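PDB 5FLY: ferrichrome ABC transporter substrate-binding protein from Staphylococcus pseudintermedius, which probably binds ferrichrome, an iron-carrying hydroxamate siderophore, and delivers it to an ABC transporter for uptake into the cell. Local coordinates for residues P33-G38 with F106-Y111; P57-Q62 with Y257-P262; P230-Q233 with M237-N240. All blocks are in the same frame, centred on the assembly; numbering follows the deposited sequence.

Contact 1 of 3, residues P33-G38 with F106-Y111; sequences PTYAGG and FDYAKY. With 7PG (2,5,8,11,14,17,20,23-octaoxapentacosan-25-ol), chain P.
The Y35 ring is sandwiched between a neighbour in sequence and an aromatic from the 106-111 loop. F106 lies over one face in an offset stack, centroids 4.3 Å apart and planes 24° apart, with its CD2 displaced toward the rim. On the opposite face T34 CG2 sits over the ring centre. F106 in turn carries Y35 on one face and meets Y111 CE1 at its edge, in plane.

The phenol end of Y35 runs past F106, where OH lies 3.1 Å from F106 CB, and reaches the edge of the Y108 ring near its plane. There Y35 OH gives its proton to a water at 2.8 Å, and the same water donates to the backbone carbonyl Y108 O at 2.9 Å. Y35 is thus tied to the short 3-10 segment through solvent.

With T34 OG1 beside the backbone N and anti to the carbonyl carbon (chi1 -64°), CG2 falls anti to the backbone N and approaches Y108 CE1 obliquely at 3.7 Å. The T34 hydroxyl hydrogen-bonds to Y88 OH. One face of Y108 receives ether oxygen O6 of the polyether, 3.7 Å above the ring centre, while its own hydroxyl is held by N174 O and W175 packs edge-to-face with it. T34 and Y108 are thus wall residues, backed by Y35 and F106, of the aromatic-rich ligand cleft of a class III solute-binding protein.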
loop_
_atom_site.group_PDB
_atom_site.type_symbol
_atom_site.label_atom_id
_atom_site.label_comp_id
_atom_site.label_asym_id
_atom_site.label_seq_id
_atom_site.Cartn_x
_atom_site.Cartn_y
_atom_site.Cartn_z
ATOM N N PRO A 33 -6.159 -4.797 -6.266
ATOM C CA PRO A 33 -5.314 -3.713 -6.780
ATOM C C PRO A 33 -3.972 -3.565 -6.066
ATOM O O PRO A 33 -3.047 -3.006 -6.646
ATOM C CB PRO A 33 -6.179 -2.465 -6.578
ATOM C CG PRO A 33 -7.214 -2.841 -5.568
ATOM C CD PRO A 33 -7.464 -4.302 -5.796
ATOM N N THR A 34 -3.877 -4.046 -4.832
ATOM C CA THR A 34 -2.612 -4.061 -4.115
ATOM C C THR A 34 -1.470 -4.649 -4.940
ATOM O O THR A 34 -0.349 -4.150 -4.859
ATOM C CB THR A 34 -2.766 -4.844 -2.795
ATOM O OG1 THR A 34 -3.710 -4.141 -1.968
ATOM C CG2 THR A 34 -1.442 -4.999 -2.075
ATOM N N TYR A 35 -1.759 -5.677 -5.737
ATOM C CA TYR A 35 -0.725 -6.427 -6.458
ATOM C C TYR A 35 -0.560 -5.969 -7.911
ATOM O O TYR A 35 0.343 -6.428 -8.608
ATOM C CB TYR A 35 -1.042 -7.938 -6.390
ATOM C CG TYR A 35 -1.235 -8.340 -4.955
ATOM C CD1 TYR A 35 -0.143 -8.500 -4.100
ATOM C CD2 TYR A 35 -2.509 -8.481 -4.423
ATOM C CE1 TYR A 35 -0.312 -8.799 -2.772
ATOM C CE2 TYR A 35 -2.693 -8.787 -3.108
ATOM C CZ TYR A 35 -1.585 -8.937 -2.274
ATOM O OH TYR A 35 -1.744 -9.230 -0.947
ATOM N N ALA A 36 -1.401 -5.046 -8.357
ATOM C CA ALA A 36 -1.386 -4.630 -9.755
ATOM C C ALA A 36 -0.126 -3.877 -10.136
ATOM O O ALA A 36 0.493 -4.202 -11.157
ATOM C CB ALA A 36 -2.623 -3.792 -10.059
ATOM N N GLY A 37 0.264 -2.879 -9.342
ATOM C CA GLY A 37 1.435 -2.081 -9.674
ATOM C C GLY A 37 2.693 -2.921 -9.728
ATOM O O GLY A 37 3.544 -2.732 -10.602
ATOM N N GLY A 38 2.824 -3.843 -8.785
ATOM C CA GLY A 38 4.030 -4.658 -8.703
ATOM C C GLY A 38 4.210 -5.601 -9.879
ATOM O O GLY A 38 5.322 -5.819 -10.374
ATOM N N PHE A 106 -4.605 -13.746 -1.908
ATOM C CA PHE A 106 -3.668 -13.317 -0.888
ATOM C C PHE A 106 -4.325 -12.896 0.418
ATOM O O PHE A 106 -5.287 -12.122 0.433
ATOM C CB PHE A 106 -2.841 -12.145 -1.394
ATOM C CG PHE A 106 -1.701 -12.540 -2.296
ATOM C CD1 PHE A 106 -0.500 -12.970 -1.758
ATOM C CD2 PHE A 106 -1.832 -12.464 -3.671
ATOM C CE1 PHE A 106 0.553 -13.347 -2.587
ATOM C CE2 PHE A 106 -0.789 -12.811 -4.499
ATOM C CZ PHE A 106 0.403 -13.267 -3.954
ATOM N N ASP A 107 -3.751 -13.405 1.502
ATOM C CA ASP A 107 -3.958 -12.865 2.851
ATOM C C ASP A 107 -2.955 -11.722 2.957
ATOM O O ASP A 107 -1.779 -11.929 3.275
ATOM C CB ASP A 107 -3.744 -13.950 3.924
ATOM C CG ASP A 107 -4.175 -13.530 5.346
ATOM O OD1 ASP A 107 -4.373 -12.349 5.698
ATOM O OD2 ASP A 107 -4.274 -14.450 6.160
ATOM N N TYR A 108 -3.419 -10.528 2.594
ATOM C CA TYR A 108 -2.562 -9.351 2.452
ATOM C C TYR A 108 -1.549 -9.191 3.592
ATOM O O TYR A 108 -0.347 -9.006 3.359
ATOM C CB TYR A 108 -3.417 -8.087 2.365
ATOM C CG TYR A 108 -2.578 -6.849 2.526
ATOM C CD1 TYR A 108 -1.780 -6.417 1.486
ATOM C CD2 TYR A 108 -2.540 -6.150 3.731
ATOM C CE1 TYR A 108 -0.977 -5.313 1.616
ATOM C CE2 TYR A 108 -1.729 -5.040 3.881
ATOM C CZ TYR A 108 -0.952 -4.627 2.813
ATOM O OH TYR A 108 -0.142 -3.524 2.922
ATOM N N ALA A 109 -2.031 -9.286 4.826
ATOM C CA ALA A 109 -1.212 -8.960 5.987
ATOM C C ALA A 109 -0.042 -9.919 6.237
ATOM O O ALA A 109 0.825 -9.623 7.060
ATOM C CB ALA A 109 -2.087 -8.886 7.232
ATOM N N LYS A 110 0.008 -11.041 5.522
ATOM C CA LYS A 110 1.094 -12.008 5.707
ATOM C C LYS A 110 2.408 -11.610 5.029
ATOM O O LYS A 110 3.435 -12.252 5.261
ATOM C CB LYS A 110 0.661 -13.381 5.192
ATOM C CG LYS A 110 -0.458 -14.005 5.984
ATOM C CD LYS A 110 -0.023 -14.281 7.402
ATOM C CE LYS A 110 -1.127 -14.920 8.215
ATOM N NZ LYS A 110 -0.622 -15.200 9.587
ATOM N N TYR A 111 2.378 -10.559 4.213
ATOM C CA TYR A 111 3.567 -10.077 3.497
ATOM C C TYR A 111 3.835 -8.606 3.802
ATOM O O TYR A 111 2.947 -7.768 3.620
ATOM C CB TYR A 111 3.402 -10.222 1.976
ATOM C CG TYR A 111 3.289 -11.647 1.478
ATOM C CD1 TYR A 111 2.071 -12.312 1.456
ATOM C CD2 TYR A 111 4.414 -12.324 1.020
ATOM C CE1 TYR A 111 1.983 -13.619 0.997
ATOM C CE2 TYR A 111 4.330 -13.623 0.553
ATOM C CZ TYR A 111 3.113 -14.264 0.546
ATOM O OH TYR A 111 3.040 -15.562 0.062
HETATM C C2 7PG P . -8.469 1.605 -1.125
HETATM O O1 7PG P . -9.160 2.813 -0.963
HETATM C C3 7PG P . -9.193 3.261 0.362
HETATM C C4 7PG P . -10.543 2.930 0.992
HETATM O O2 7PG P . -10.744 3.671 2.166
HETATM C C5 7PG P . -9.715 3.568 3.107
HETATM C C6 7PG P . -10.256 3.571 4.533
HETATM O O3 7PG P . -9.460 2.741 5.335
HETATM C C7 7PG P . -9.791 1.380 5.342
HETATM C C8 7PG P . -8.650 0.590 5.988
HETATM O O4 7PG P . -8.839 -0.802 5.914
HETATM C C9 7PG P . -8.963 -1.303 4.619
HETATM C C10 7PG P . -8.499 -2.754 4.476
HETATM O O5 7PG P . -7.995 -2.884 3.170
HETATM C C11 7PG P . -7.233 -4.023 2.871
HETATM C C12 7PG P . -6.343 -3.726 1.660
HETATM O O6 7PG P . -4.986 -3.839 2.005
HETATM C C13 7PG P . -4.289 -2.657 2.292
HETATM C C14 7PG P . -4.101 -1.836 1.020
HETATM O O7 7PG P . -2.795 -1.336 1.002
HETATM C C15 7PG P . -2.255 -1.127 -0.275
HETATM O O HOH W 1 0.505 -8.637 0.603
#

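Contact 2 of 3, residues P57-Q62 with Y257-P262; sequences PVLAKQ and YWYNDP. With 7PG (2,5,8,11,14,17,20,23-octaoxapentacosan-25-ol), chain P.
L59 reaches from helix 57-62 to the loop at Y259 and D261, and its side chain carries nearly all of the contact from the helix side. The CB bond is directed at the loop. Next comes CG, set anti to the carbonyl carbon (chi1 -57°), and here the chain forks into two methyls with separate targets.

CD1 settles on one face of the Y259 ring. L59 CD1 stands 3.9 Å from the Y259 ring centroid and 21° off the normal, a CH-pi contact shifted toward the rim, with Y259 CD2 the nearest ring atom at 3.7 Å. The other methyl, CD2, lies against the carboxylate of D261, 3.6 Å from OD1 and only slightly farther from OD2. That approach is plain van der Waals contact; the polar partners of the carboxylate lie elsewhere: D261 is the N-cap of helix 262-278, with OD1 hydrogen-bonded to the T264 hydroxyl, OG1, and OD2 weakly to the backbone N of Y263. The cap probably fixes the carboxylate's rotation.

The opposite face of Y259 is covered by CB of W258, leaving the phenol ring gripped between the helix and its own loop. On the ligand side, C15 of the polyether comes 3.3 Å from W258 O, and ether oxygen O1 rests over the centre of the W258 indole, 3.5 Å above its plane. The indole is anchored by NE1, which bonds to E162.

L59 therefore packs behind the binding loop, from the N-terminal lobe, while W258 and Y259 belong to the polyether pocket, consistent with the cleft between the two lobes in which class III solute-binding proteins hold their ligand, here probably a ferrichrome-type siderophore.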
loop_
_atom_site.group_PDB
_atom_site.type_symbol
_atom_site.label_atom_id
_atom_site.label_comp_id
_atom_site.label_asym_id
_atom_site.label_seq_id
_atom_site.Cartn_x
_atom_site.Cartn_y
_atom_site.Cartn_z
ATOM N N PRO A 57 -4.045 8.080 -9.366
ATOM C CA PRO A 57 -3.433 8.729 -10.529
ATOM C C PRO A 57 -2.176 8.000 -10.971
ATOM O O PRO A 57 -1.853 7.994 -12.159
ATOM C CB PRO A 57 -3.109 10.138 -10.022
ATOM C CG PRO A 57 -4.030 10.344 -8.857
ATOM C CD PRO A 57 -4.193 9.007 -8.227
ATOM N N VAL A 58 -1.498 7.375 -10.014
ATOM C CA VAL A 58 -0.261 6.658 -10.287
ATOM C C VAL A 58 -0.541 5.416 -11.117
ATOM O O VAL A 58 0.055 5.218 -12.171
ATOM C CB VAL A 58 0.449 6.244 -8.983
ATOM C CG1 VAL A 58 1.724 5.439 -9.286
ATOM C CG2 VAL A 58 0.768 7.486 -8.131
ATOM N N LEU A 59 -1.432 4.563 -10.626
ATOM C CA LEU A 59 -1.713 3.313 -11.322
ATOM C C LEU A 59 -2.527 3.521 -12.603
ATOM O O LEU A 59 -2.355 2.773 -13.552
ATOM C CB LEU A 59 -2.439 2.334 -10.398
ATOM C CG LEU A 59 -1.704 1.996 -9.100
ATOM C CD1 LEU A 59 -2.557 1.068 -8.241
ATOM C CD2 LEU A 59 -0.342 1.374 -9.365
ATOM N N ALA A 60 -3.396 4.532 -12.647
ATOM C CA ALA A 60 -4.257 4.724 -13.814
ATOM C C ALA A 60 -3.436 4.880 -15.087
ATOM O O ALA A 60 -3.778 4.317 -16.124
ATOM C CB ALA A 60 -5.181 5.942 -13.619
ATOM N N LYS A 61 -2.341 5.627 -15.013
ATOM C CA LYS A 61 -1.542 5.866 -16.212
ATOM C C LYS A 61 -0.792 4.600 -16.648
ATOM O O LYS A 61 -0.400 4.490 -17.800
ATOM C CB LYS A 61 -0.560 7.017 -15.992
ATOM C CG LYS A 61 0.337 6.837 -14.824
ATOM C CD LYS A 61 1.418 7.909 -14.765
ATOM C CE LYS A 61 2.235 7.765 -13.476
ATOM N NZ LYS A 61 2.567 6.328 -13.148
ATOM N N GLN A 62 -0.596 3.649 -15.739
ATOM C CA GLN A 62 0.091 2.400 -16.078
ATOM C C GLN A 62 -0.813 1.324 -16.690
ATOM O O GLN A 62 -0.297 0.315 -17.185
ATOM C CB GLN A 62 0.767 1.804 -14.838
ATOM C CG GLN A 62 1.816 2.699 -14.187
ATOM C CD GLN A 62 2.903 3.140 -15.148
ATOM O OE1 GLN A 62 3.427 4.250 -15.033
ATOM N NE2 GLN A 62 3.265 2.268 -16.091
ATOM N N TYR A 257 -1.609 7.927 -2.408
ATOM C CA TYR A 257 -0.896 7.271 -1.303
ATOM C C TYR A 257 -1.456 5.919 -0.839
ATOM O O TYR A 257 -0.839 5.262 -0.002
ATOM C CB TYR A 257 -0.860 8.223 -0.103
ATOM C CG TYR A 257 0.311 9.172 -0.096
ATOM C CD1 TYR A 257 0.404 10.216 -1.014
ATOM C CD2 TYR A 257 1.333 9.020 0.823
ATOM C CE1 TYR A 257 1.484 11.074 -1.009
ATOM C CE2 TYR A 257 2.417 9.870 0.833
ATOM C CZ TYR A 257 2.480 10.899 -0.090
ATOM O OH TYR A 257 3.547 11.756 -0.084
ATOM N N TRP A 258 -2.610 5.499 -1.346
ATOM C CA TRP A 258 -3.222 4.270 -0.832
ATOM C C TRP A 258 -2.338 3.036 -0.979
ATOM O O TRP A 258 -2.340 2.172 -0.104
ATOM C CB TRP A 258 -4.546 3.967 -1.525
ATOM C CG TRP A 258 -5.689 4.807 -1.078
ATOM C CD1 TRP A 258 -5.931 5.263 0.186
ATOM C CD2 TRP A 258 -6.735 5.318 -1.906
ATOM N NE1 TRP A 258 -7.077 6.028 0.195
ATOM C CE2 TRP A 258 -7.587 6.075 -1.080
ATOM C CE3 TRP A 258 -7.039 5.205 -3.275
ATOM C CZ2 TRP A 258 -8.720 6.716 -1.570
ATOM C CZ3 TRP A 258 -8.174 5.851 -3.760
ATOM C CH2 TRP A 258 -8.994 6.594 -2.909
ATOM N N TYR A 259 -1.624 2.929 -2.095
ATOM C CA TYR A 259 -0.958 1.670 -2.456
ATOM C C TYR A 259 0.515 1.602 -2.001
ATOM O O TYR A 259 1.070 2.588 -1.513
ATOM C CB TYR A 259 -1.108 1.452 -3.976
ATOM C CG TYR A 259 -2.572 1.254 -4.315
ATOM C CD1 TYR A 259 -3.199 0.061 -4.004
ATOM C CD2 TYR A 259 -3.336 2.271 -4.868
ATOM C CE1 TYR A 259 -4.541 -0.139 -4.262
ATOM C CE2 TYR A 259 -4.696 2.082 -5.126
ATOM C CZ TYR A 259 -5.282 0.875 -4.813
ATOM O OH TYR A 259 -6.621 0.662 -5.055
ATOM N N ASN A 260 1.131 0.425 -2.126
ATOM C CA ASN A 260 2.522 0.240 -1.719
ATOM C C ASN A 260 3.327 -0.555 -2.746
ATOM O O ASN A 260 4.321 -1.184 -2.416
ATOM C CB ASN A 260 2.611 -0.423 -0.322
ATOM C CG ASN A 260 1.956 -1.809 -0.246
ATOM O OD1 ASN A 260 1.587 -2.416 -1.247
ATOM N ND2 ASN A 260 1.819 -2.314 0.977
ATOM N N ASP A 261 2.868 -0.509 -3.994
ATOM C CA ASP A 261 3.606 -1.054 -5.136
ATOM C C ASP A 261 4.815 -0.168 -5.500
ATOM O O ASP A 261 4.890 0.997 -5.102
ATOM C CB ASP A 261 2.669 -1.141 -6.322
ATOM C CG ASP A 261 2.207 0.223 -6.744
ATOM O OD1 ASP A 261 1.234 0.725 -6.138
ATOM O OD2 ASP A 261 2.877 0.831 -7.626
ATOM N N PRO A 262 5.747 -0.688 -6.314
ATOM C CA PRO A 262 6.937 0.115 -6.659
ATOM C C PRO A 262 6.648 1.472 -7.319
ATOM O O PRO A 262 7.431 2.399 -7.083
ATOM C CB PRO A 262 7.711 -0.805 -7.616
ATOM C CG PRO A 262 7.286 -2.215 -7.185
ATOM C CD PRO A 262 5.846 -2.079 -6.792
HETATM C C2 7PG P . -8.469 1.605 -1.125
HETATM O O1 7PG P . -9.160 2.813 -0.963
HETATM C C3 7PG P . -9.193 3.261 0.362
HETATM C C4 7PG P . -10.543 2.930 0.992
HETATM O O2 7PG P . -10.744 3.671 2.166
HETATM C C5 7PG P . -9.715 3.568 3.107
HETATM C C6 7PG P . -10.256 3.571 4.533
HETATM O O3 7PG P . -9.460 2.741 5.335
HETATM C C7 7PG P . -9.791 1.380 5.342
HETATM C C8 7PG P . -8.650 0.590 5.988
HETATM O O4 7PG P . -8.839 -0.802 5.914
HETATM C C9 7PG P . -8.963 -1.303 4.619
HETATM C C10 7PG P . -8.499 -2.754 4.476
HETATM O O5 7PG P . -7.995 -2.884 3.170
HETATM C C11 7PG P . -7.233 -4.023 2.871
HETATM C C12 7PG P . -6.343 -3.726 1.660
HETATM O O6 7PG P . -4.986 -3.839 2.005
HETATM C C13 7PG P . -4.289 -2.657 2.292
HETATM C C14 7PG P . -4.101 -1.836 1.020
HETATM O O7 7PG P . -2.795 -1.336 1.002
HETATM C C15 7PG P . -2.255 -1.127 -0.275
#

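Contact 3 of 3, residues P230-Q233 with M237-N240; sequences PEFQ and MWQN
The Q233 amide is held at both ends, NE2 by a hydrogen bond to N251 and OE1 by a weak one to Q229, while the rest of the residue lies against the indole of W238. Q233 CA sits 3.6 Å from the centroid of the five-membered ring and just 8° off its normal, a nearly vertical CH-pi contact. The extended side chain then runs alongside the indole in the same direction, Q233 CG 3.8 Å from W238 CZ2, with amide and ring planes 21° apart.

Farther along, F232 presents its edge to the six-membered ring in an offset edge-to-face pair, the planes turned by 70°. Its CE1 comes 3.6 Å from W238 CZ3.

Two carbonyls also press on the tryptophan: F232 O is 3.4 Å from W238 CB, and Q233 O 3.1 Å from W238 CD1. The W238 side chain also touches I219 of strand 218-223.

Between these segments, then, the hold is mainly dispersion and weak C-H polarity, which pins the 3-10 turn against helix 236-239, while the hydrogen bonds of the Q233 side-chain amide go to N251 and, weakly, to Q229, outside the two segments.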
loop_
_atom_site.group_PDB
_atom_site.type_symbol
_atom_site.label_atom_id
_atom_site.label_comp_id
_atom_site.label_asym_id
_atom_site.label_seq_id
_atom_site.Cartn_x
_atom_site.Cartn_y
_atom_site.Cartn_z
ATOM N N PRO A 230 -10.568 18.553 6.741
ATOM C CA PRO A 230 -11.223 17.615 7.656
ATOM C C PRO A 230 -11.643 18.287 8.952
ATOM O O PRO A 230 -10.959 19.183 9.467
ATOM C CB PRO A 230 -10.142 16.553 7.910
ATOM C CG PRO A 230 -9.251 16.656 6.763
ATOM C CD PRO A 230 -9.198 18.109 6.435
ATOM N N GLU A 231 -12.773 17.841 9.490
ATOM C CA GLU A 231 -13.317 18.452 10.683
ATOM C C GLU A 231 -12.333 18.356 11.858
ATOM O O GLU A 231 -12.253 19.275 12.677
ATOM C CB GLU A 231 -14.653 17.801 11.044
ATOM C CG GLU A 231 -15.686 17.833 9.920
ATOM C CD GLU A 231 -16.010 19.252 9.430
ATOM O OE1 GLU A 231 -15.864 20.215 10.223
ATOM O OE2 GLU A 231 -16.410 19.398 8.247
ATOM N N PHE A 232 -11.556 17.271 11.920
ATOM C CA PHE A 232 -10.697 17.036 13.077
ATOM C C PHE A 232 -9.486 17.970 13.103
ATOM O O PHE A 232 -8.795 18.043 14.116
ATOM C CB PHE A 232 -10.256 15.561 13.159
ATOM C CG PHE A 232 -9.237 15.130 12.128
ATOM C CD1 PHE A 232 -7.889 15.387 12.318
ATOM C CD2 PHE A 232 -9.619 14.377 11.021
ATOM C CE1 PHE A 232 -6.941 14.977 11.388
ATOM C CE2 PHE A 232 -8.675 13.942 10.090
ATOM C CZ PHE A 232 -7.334 14.245 10.277
ATOM N N GLN A 233 -9.245 18.708 12.021
ATOM C CA GLN A 233 -8.156 19.676 12.015
ATOM C C GLN A 233 -8.587 21.075 12.492
ATOM O O GLN A 233 -7.775 22.003 12.535
ATOM C CB GLN A 233 -7.550 19.775 10.619
ATOM C CG GLN A 233 -6.860 18.501 10.138
ATOM C CD GLN A 233 -6.171 18.712 8.817
ATOM O OE1 GLN A 233 -6.338 19.757 8.189
ATOM N NE2 GLN A 233 -5.393 17.720 8.379
ATOM N N MET A 237 -8.316 20.956 20.366
ATOM C CA MET A 237 -7.451 19.805 20.654
ATOM C C MET A 237 -6.348 19.734 19.614
ATOM O O MET A 237 -5.177 19.584 19.949
ATOM C CB MET A 237 -8.247 18.490 20.669
ATOM C CG MET A 237 -7.372 17.216 20.583
ATOM S SD MET A 237 -8.236 15.639 20.779
ATOM C CE MET A 237 -9.496 15.762 19.535
ATOM N N TRP A 238 -6.737 19.854 18.350
ATOM C CA TRP A 238 -5.789 19.769 17.237
ATOM C C TRP A 238 -4.770 20.890 17.324
ATOM O O TRP A 238 -3.566 20.667 17.248
ATOM C CB TRP A 238 -6.536 19.845 15.902
ATOM C CG TRP A 238 -5.650 19.873 14.690
ATOM C CD1 TRP A 238 -5.232 20.975 14.004
ATOM C CD2 TRP A 238 -5.074 18.744 14.023
ATOM N NE1 TRP A 238 -4.438 20.603 12.945
ATOM C CE2 TRP A 238 -4.328 19.237 12.934
ATOM C CE3 TRP A 238 -5.122 17.362 14.236
ATOM C CZ2 TRP A 238 -3.627 18.395 12.063
ATOM C CZ3 TRP A 238 -4.421 16.522 13.356
ATOM C CH2 TRP A 238 -3.684 17.047 12.295
ATOM N N GLN A 239 -5.266 22.106 17.475
ATOM C CA GLN A 239 -4.394 23.265 17.488
ATOM C C GLN A 239 -3.398 23.218 18.637
ATOM O O GLN A 239 -2.333 23.828 18.564
ATOM C CB GLN A 239 -5.223 24.528 17.560
ATOM C CG GLN A 239 -6.067 24.707 16.322
ATOM C CD GLN A 239 -6.809 25.992 16.351
ATOM O OE1 GLN A 239 -8.035 26.028 16.234
ATOM N NE2 GLN A 239 -6.074 27.073 16.532
ATOM N N ASN A 240 -3.736 22.482 19.686
ATOM C CA ASN A 240 -2.859 22.390 20.841
ATOM C C ASN A 240 -1.878 21.212 20.785
ATOM O O ASN A 240 -1.028 21.081 21.668
ATOM C CB ASN A 240 -3.706 22.337 22.106
ATOM C CG ASN A 240 -4.188 23.720 22.530
ATOM O OD1 ASN A 240 -3.595 24.352 23.402
ATOM N ND2 ASN A 240 -5.242 24.209 21.885
#

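How the contacts relate
From the N terminus, the chain passes 33-38 after the first strand of the parallel sheet, then helix 57-62, and reaches 106-111 just past that sheet's last strand, closing contact 1 within the N-terminal lobe. After helices 113-124 and 127-152 it enters the mixed sheet of the other lobe, where 230-233 and 237-240 close contact 3 as a local turn after strand 218-223. Only at 257-262 does contact 2 close, tying helix 57-62 of the N-terminal lobe to the loop between helices 254-257 and 262-278. Contacts 1 and 2 therefore cross, and contact 3 nests inside contact 2. Contacts 1 and 2 also touch and share the polyether; contact 3 lies about 29 Å from contact 2, centre to centre.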